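Local coordinates for protein 6-O-methylguanine DNA methyltransferase (Enterococcus faecalis, PDB 2B6C) that is probably a DNA alkylation repair protein of the AlkD-like family, an all-helical chain expected to act on alkylated bases in DNA, at residues Ser182-Ser187 against Gln208-Lys213; Ala144-Leu149 against Gln176-Trp181. All blocks are in the same frame, centred on the assembly; numbering follows the deposited sequence.

Contact 1: Ser182-Ser187 against Gln208-Lys213. With SO4 (sulfate ion), chain J.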
loop_
_atom_site.group_PDB
_atom_site.type_symbol
_atom_site.label_atom_id
_atom_site.label_comp_id
_atom_site.label_asym_id
_atom_site.label_seq_id
_atom_site.Cartn_x
_atom_site.Cartn_y
_atom_site.Cartn_z
ATOM N N SER B 182 8.411 -9.868 -23.392
ATOM C CA SER B 182 9.474 -9.824 -22.375
ATOM C C SER B 182 10.666 -9.037 -22.941
ATOM O O SER B 182 11.317 -8.293 -22.206
ATOM C CB SER B 182 9.885 -11.214 -21.904
ATOM O OG SER B 182 10.780 -11.802 -22.835
ATOM N N LEU B 183 10.886 -9.156 -24.254
ATOM C CA LEU B 183 11.985 -8.453 -24.928
ATOM C C LEU B 183 11.655 -6.990 -25.165
ATOM O O LEU B 183 12.480 -6.117 -24.874
ATOM C CB LEU B 183 12.399 -9.168 -26.215
ATOM C CG LEU B 183 13.039 -10.529 -25.935
ATOM C CD1 LEU B 183 13.103 -11.365 -27.208
ATOM C CD2 LEU B 183 14.400 -10.411 -25.228
ATOM N N ARG B 184 10.438 -6.735 -25.643
ATOM C CA ARG B 184 9.906 -5.386 -25.788
ATOM C C ARG B 184 10.028 -4.550 -24.509
ATOM O O ARG B 184 10.583 -3.451 -24.549
ATOM C CB ARG B 184 8.452 -5.443 -26.248
ATOM C CG ARG B 184 7.800 -4.135 -26.581
ATOM C CD ARG B 184 6.405 -4.497 -26.937
ATOM N NE ARG B 184 5.642 -3.444 -27.562
ATOM C CZ ARG B 184 5.196 -3.449 -28.818
ATOM N NH1 ARG B 184 5.501 -4.419 -29.673
ATOM N NH2 ARG B 184 4.470 -2.433 -29.235
ATOM N N GLN B 185 9.538 -5.078 -23.390
ATOM C CA GLN B 185 9.594 -4.367 -22.102
ATOM C C GLN B 185 11.011 -4.146 -21.616
ATOM O O GLN B 185 11.371 -3.029 -21.168
ATOM C CB GLN B 185 8.835 -5.150 -21.014
ATOM C CG GLN B 185 7.308 -4.991 -21.068
ATOM C CD GLN B 185 6.894 -3.530 -20.948
ATOM O OE1 GLN B 185 6.386 -2.947 -21.898
ATOM N NE2 GLN B 185 7.093 -2.944 -19.759
ATOM N N TYR B 186 11.811 -5.213 -21.648
ATOM C CA TYR B 186 13.177 -5.087 -21.176
ATOM C C TYR B 186 14.032 -4.143 -22.049
ATOM O O TYR B 186 14.923 -3.449 -21.521
ATOM C CB TYR B 186 13.836 -6.446 -20.949
ATOM C CG TYR B 186 15.137 -6.328 -20.204
ATOM C CD1 TYR B 186 15.223 -5.541 -19.034
ATOM C CD2 TYR B 186 16.288 -6.995 -20.657
ATOM C CE1 TYR B 186 16.423 -5.406 -18.346
ATOM C CE2 TYR B 186 17.513 -6.865 -19.964
ATOM C CZ TYR B 186 17.561 -6.074 -18.809
ATOM O OH TYR B 186 18.745 -5.942 -18.129
ATOM N N SER B 187 13.743 -4.062 -23.349
ATOM C CA SER B 187 14.464 -3.105 -24.224
ATOM C C SER B 187 14.313 -1.638 -23.817
ATOM O O SER B 187 15.100 -0.781 -24.235
ATOM C CB SER B 187 14.048 -3.262 -25.689
ATOM O OG SER B 187 12.744 -2.743 -25.884
ATOM N N GLN B 208 10.311 -11.848 -32.708
ATOM C CA GLN B 208 11.281 -10.908 -33.265
ATOM C C GLN B 208 10.612 -9.567 -33.589
ATOM O O GLN B 208 11.150 -8.518 -33.262
ATOM C CB GLN B 208 11.928 -11.522 -34.517
ATOM C CG GLN B 208 12.929 -10.617 -35.291
ATOM C CD GLN B 208 14.302 -10.575 -34.621
ATOM O OE1 GLN B 208 14.653 -11.467 -33.836
ATOM N NE2 GLN B 208 15.080 -9.534 -34.917
ATOM N N ARG B 209 9.447 -9.597 -34.238
ATOM C CA ARG B 209 8.691 -8.372 -34.500
ATOM C C ARG B 209 8.344 -7.648 -33.192
ATOM O O ARG B 209 8.668 -6.479 -33.019
ATOM C CB ARG B 209 7.441 -8.656 -35.358
ATOM C CG ARG B 209 6.632 -7.405 -35.732
ATOM C CD ARG B 209 7.179 -6.653 -36.946
ATOM N NE ARG B 209 6.367 -5.460 -37.131
ATOM C CZ ARG B 209 5.250 -5.396 -37.854
ATOM N NH1 ARG B 209 4.586 -4.238 -37.929
ATOM N NH2 ARG B 209 4.812 -6.455 -38.533
ATOM N N GLU B 210 7.738 -8.371 -32.259
ATOM C CA GLU B 210 7.332 -7.816 -30.964
ATOM C C GLU B 210 8.513 -7.252 -30.146
ATOM O O GLU B 210 8.465 -6.114 -29.709
ATOM C CB GLU B 210 6.565 -8.870 -30.181
ATOM C CG GLU B 210 5.892 -8.371 -28.913
ATOM C CD GLU B 210 4.521 -7.834 -29.188
ATOM O OE1 GLU B 210 3.737 -8.527 -29.892
ATOM O OE2 GLU B 210 4.237 -6.713 -28.700
ATOM N N GLY B 211 9.580 -8.024 -29.973
ATOM C CA GLY B 211 10.699 -7.592 -29.137
ATOM C C GLY B 211 11.598 -6.514 -29.706
ATOM O O GLY B 211 12.375 -5.906 -28.975
ATOM N N SER B 212 11.523 -6.265 -31.012
ATOM C CA SER B 212 12.428 -5.288 -31.598
ATOM C C SER B 212 11.774 -3.919 -31.854
ATOM O O SER B 212 12.392 -3.037 -32.454
ATOM C CB SER B 212 13.095 -5.851 -32.855
ATOM O OG SER B 212 12.165 -5.937 -33.895
ATOM N N LYS B 213 10.543 -3.728 -31.375
ATOM C CA LYS B 213 9.837 -2.457 -31.568
ATOM C C LYS B 213 10.674 -1.213 -31.235
ATOM O O LYS B 213 10.697 -0.252 -32.025
ATOM C CB LYS B 213 8.510 -2.391 -30.802
ATOM C CG LYS B 213 7.879 -1.017 -31.005
ATOM C CD LYS B 213 6.410 -0.958 -30.694
ATOM C CE LYS B 213 5.739 0.216 -31.426
ATOM N NZ LYS B 213 4.474 0.619 -30.725
HETATM S S SO4 J . 3.773 -0.982 -25.517
HETATM O O1 SO4 J . 2.953 0.177 -25.824
HETATM O O2 SO4 J . 3.428 -2.075 -26.423
HETATM O O3 SO4 J . 3.470 -1.391 -24.149
HETATM O O4 SO4 J . 5.193 -0.680 -25.667
HETATM O O HOH W 1 11.906 -3.359 -28.481
#
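R184 and E210 meet where helix 173-186 runs beside the last turn of helix 205-211, and their pairing illustrates how one long side chain can serve two helices and an anion. With CG anti to the backbone N (chi1 -174°) and the chain extended as far as NE, R184 passes the carbonyl of E210 and carries its guanidinium clear of the helix. There NH1 forms a salt bridge with E210 OE2 at 2.8 Å, the guanidinium and carboxylate planes turned 43° apart; the same NH1 makes a weak hydrogen bond to E210 O. K213 CB sits 3.8 Å above one face, toward its rim. NE makes two weak bonds to the sulfate, a short but strongly bent one to O2 (2.8 Å) and a long, straight one to the in-plane O4 (3.4 Å, 173°). Y214 OH bonds the same ion. At the backbone level the helices close up on G211, whose CA lies 3.7 Å from L183 CB and 3.6 Å from R184 N. One water bridges S187 OG and G211 O, donating to both. E210 OE1 has its own salt bridge, to K177. A carboxylate shared by two cations would probably stay ionised and help to hold R184; the sulfate, probably from the crystallisation liquor, may mark a spot that could accept a phosphate.

Contact 2: Ala144-Leu149 against Gln176-Trp181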
loop_
_atom_site.group_PDB
_atom_site.type_symbol
_atom_site.label_atom_id
_atom_site.label_comp_id
_atom_site.label_asym_id
_atom_site.label_seq_id
_atom_site.Cartn_x
_atom_site.Cartn_y
_atom_site.Cartn_z
ATOM N N ALA B 144 6.558 -17.346 -16.113
ATOM C CA ALA B 144 8.029 -17.301 -16.034
ATOM C C ALA B 144 8.615 -16.269 -17.008
ATOM O O ALA B 144 9.506 -15.470 -16.639
ATOM C CB ALA B 144 8.656 -18.703 -16.271
ATOM N N LEU B 145 8.064 -16.251 -18.218
ATOM C CA LEU B 145 8.521 -15.354 -19.271
ATOM C C LEU B 145 8.187 -13.892 -19.006
ATOM O O LEU B 145 8.943 -13.000 -19.376
ATOM C CB LEU B 145 7.964 -15.788 -20.639
ATOM C CG LEU B 145 8.621 -16.988 -21.308
ATOM C CD1 LEU B 145 7.698 -17.551 -22.406
ATOM C CD2 LEU B 145 10.013 -16.595 -21.919
ATOM N N ASN B 146 7.066 -13.651 -18.351
ATOM C CA ASN B 146 6.588 -12.310 -18.128
ATOM C C ASN B 146 6.667 -11.877 -16.667
ATOM O O ASN B 146 6.168 -10.818 -16.316
ATOM C CB ASN B 146 5.162 -12.169 -18.706
ATOM C CG ASN B 146 5.141 -12.217 -20.242
ATOM O OD1 ASN B 146 6.196 -12.117 -20.918
ATOM N ND2 ASN B 146 3.945 -12.341 -20.801
ATOM N N LEU B 147 7.298 -12.681 -15.809
ATOM C CA LEU B 147 7.412 -12.338 -14.384
ATOM C C LEU B 147 8.042 -10.959 -14.180
ATOM O O LEU B 147 7.670 -10.223 -13.256
ATOM C CB LEU B 147 8.227 -13.401 -13.627
ATOM C CG LEU B 147 8.363 -13.256 -12.101
ATOM C CD1 LEU B 147 6.981 -13.199 -11.414
ATOM C CD2 LEU B 147 9.227 -14.376 -11.537
ATOM N N GLN B 148 8.966 -10.599 -15.075
ATOM C CA GLN B 148 9.816 -9.430 -14.859
ATOM C C GLN B 148 9.457 -8.193 -15.701
ATOM O O GLN B 148 10.223 -7.238 -15.721
ATOM C CB GLN B 148 11.266 -9.834 -15.109
ATOM C CG GLN B 148 11.631 -11.186 -14.452
ATOM C CD GLN B 148 13.112 -11.386 -14.386
ATOM O OE1 GLN B 148 13.802 -10.718 -13.607
ATOM N NE2 GLN B 148 13.627 -12.248 -15.242
ATOM N N LEU B 149 8.281 -8.200 -16.344
ATOM C CA LEU B 149 7.868 -7.139 -17.292
ATOM C C LEU B 149 7.922 -5.760 -16.685
ATOM O O LEU B 149 8.166 -4.775 -17.384
ATOM C CB LEU B 149 6.436 -7.359 -17.798
ATOM C CG LEU B 149 6.177 -8.514 -18.761
ATOM C CD1 LEU B 149 4.725 -8.514 -19.285
ATOM C CD2 LEU B 149 7.150 -8.512 -19.907
ATOM N N GLN B 176 5.004 -17.494 -27.762
ATOM C CA GLN B 176 5.861 -16.640 -28.585
ATOM C C GLN B 176 5.563 -15.149 -28.306
ATOM O O GLN B 176 6.480 -14.324 -28.253
ATOM C CB GLN B 176 5.737 -16.990 -30.077
ATOM C CG GLN B 176 6.362 -18.354 -30.450
ATOM C CD GLN B 176 7.805 -18.405 -30.041
ATOM O OE1 GLN B 176 8.504 -17.418 -30.184
ATOM N NE2 GLN B 176 8.251 -19.519 -29.488
ATOM N N LYS B 177 4.281 -14.835 -28.121
ATOM C CA LYS B 177 3.822 -13.527 -27.704
ATOM C C LYS B 177 4.472 -13.103 -26.394
ATOM O O LYS B 177 4.894 -11.961 -26.263
ATOM C CB LYS B 177 2.324 -13.573 -27.491
ATOM C CG LYS B 177 1.570 -12.510 -28.248
ATOM C CD LYS B 177 1.767 -11.176 -27.598
ATOM C CE LYS B 177 0.708 -10.232 -28.045
ATOM N NZ LYS B 177 1.325 -9.013 -28.682
ATOM N N ALA B 178 4.555 -14.029 -25.436
ATOM C CA ALA B 178 5.174 -13.786 -24.135
ATOM C C ALA B 178 6.681 -13.530 -24.263
ATOM O O ALA B 178 7.234 -12.671 -23.569
ATOM C CB ALA B 178 4.899 -14.944 -23.185
ATOM N N ILE B 179 7.335 -14.239 -25.175
ATOM C CA ILE B 179 8.755 -13.979 -25.459
ATOM C C ILE B 179 8.946 -12.567 -26.026
ATOM O O ILE B 179 9.821 -11.836 -25.559
ATOM C CB ILE B 179 9.391 -15.017 -26.422
ATOM C CG1 ILE B 179 9.421 -16.396 -25.776
ATOM C CG2 ILE B 179 10.836 -14.585 -26.882
ATOM C CD1 ILE B 179 9.823 -17.480 -26.778
ATOM N N GLY B 180 8.124 -12.188 -27.000
ATOM C CA GLY B 180 8.226 -10.870 -27.613
ATOM C C GLY B 180 7.971 -9.722 -26.639
ATOM O O GLY B 180 8.696 -8.734 -26.643
ATOM N N TRP B 181 6.910 -9.826 -25.842
ATOM C CA TRP B 181 6.638 -8.876 -24.761
ATOM C C TRP B 181 7.789 -8.749 -23.753
ATOM O O TRP B 181 8.077 -7.651 -23.270
ATOM C CB TRP B 181 5.417 -9.332 -23.976
ATOM C CG TRP B 181 4.059 -8.807 -24.461
ATOM C CD1 TRP B 181 3.774 -8.085 -25.618
ATOM C CD2 TRP B 181 2.798 -9.007 -23.792
ATOM N NE1 TRP B 181 2.407 -7.795 -25.675
ATOM C CE2 TRP B 181 1.787 -8.365 -24.584
ATOM C CE3 TRP B 181 2.424 -9.674 -22.597
ATOM C CZ2 TRP B 181 0.410 -8.364 -24.208
ATOM C CZ3 TRP B 181 1.060 -9.689 -22.229
ATOM C CH2 TRP B 181 0.071 -9.025 -23.033
#
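L145, N146 and L149 all carry CG anti to the carbonyl carbon (chi1 from -69° to -76°), which places their ends against helix 173-186. L145 spreads its two methyls over the helix, CD1 reaching A178 CB at 3.9 Å and CD2 lying 3.9 Å from I179 CG1. The N146 amide lies between the A178 methyl and the benzo edge of W181, with amide and indole planes 35° apart. L149, which closes the type I turn from N146, lays CD2 on the backbone of W181, 3.6 Å from its O, and sets CD1 4.2 Å from CE3 of the ring. K177 CD sits 3.9 Å above one face of the same indole, toward its rim. Cohesion here is thus mostly apolar, with the N146 amide group lying by the indole edge. Such helix-on-helix packing is consistent with the HEAT-like solenoid of AlkD relatives. Helix 104-120 adds D108 against W181 and R111 against N146 and L149; A163 and I164 of helix 157-166 back L145, and A207 of helix 205-211 meets I179. In this strand-free fold, the contact joins the end of helix 138-146 to the middle of helix 173-186, with helices packed around both.

Overall arrangement
Helix 173-186 belongs to both contacts: its middle, 176-181, packs against 144-149 in contact 2, and its last turns meet 208-213 in contact 1. The centres lie 9 Å apart, yet contact 2 is buried, about 9 Å from the chain's centre, whereas contact 1 is partly exposed, its centre some 17 Å out. Chemistry follows place: methyls, a buried amide and an indole edge make up the inner contact, while the outer one uses charge, water and a bound sulfate. The two are physically joined through K177 and E210, and Q185 NE2 probably hydrogen-bonds L149 O. The sulfate lies about 6 Å from the side chain of W181, bringing both contacts near one bound sulfate.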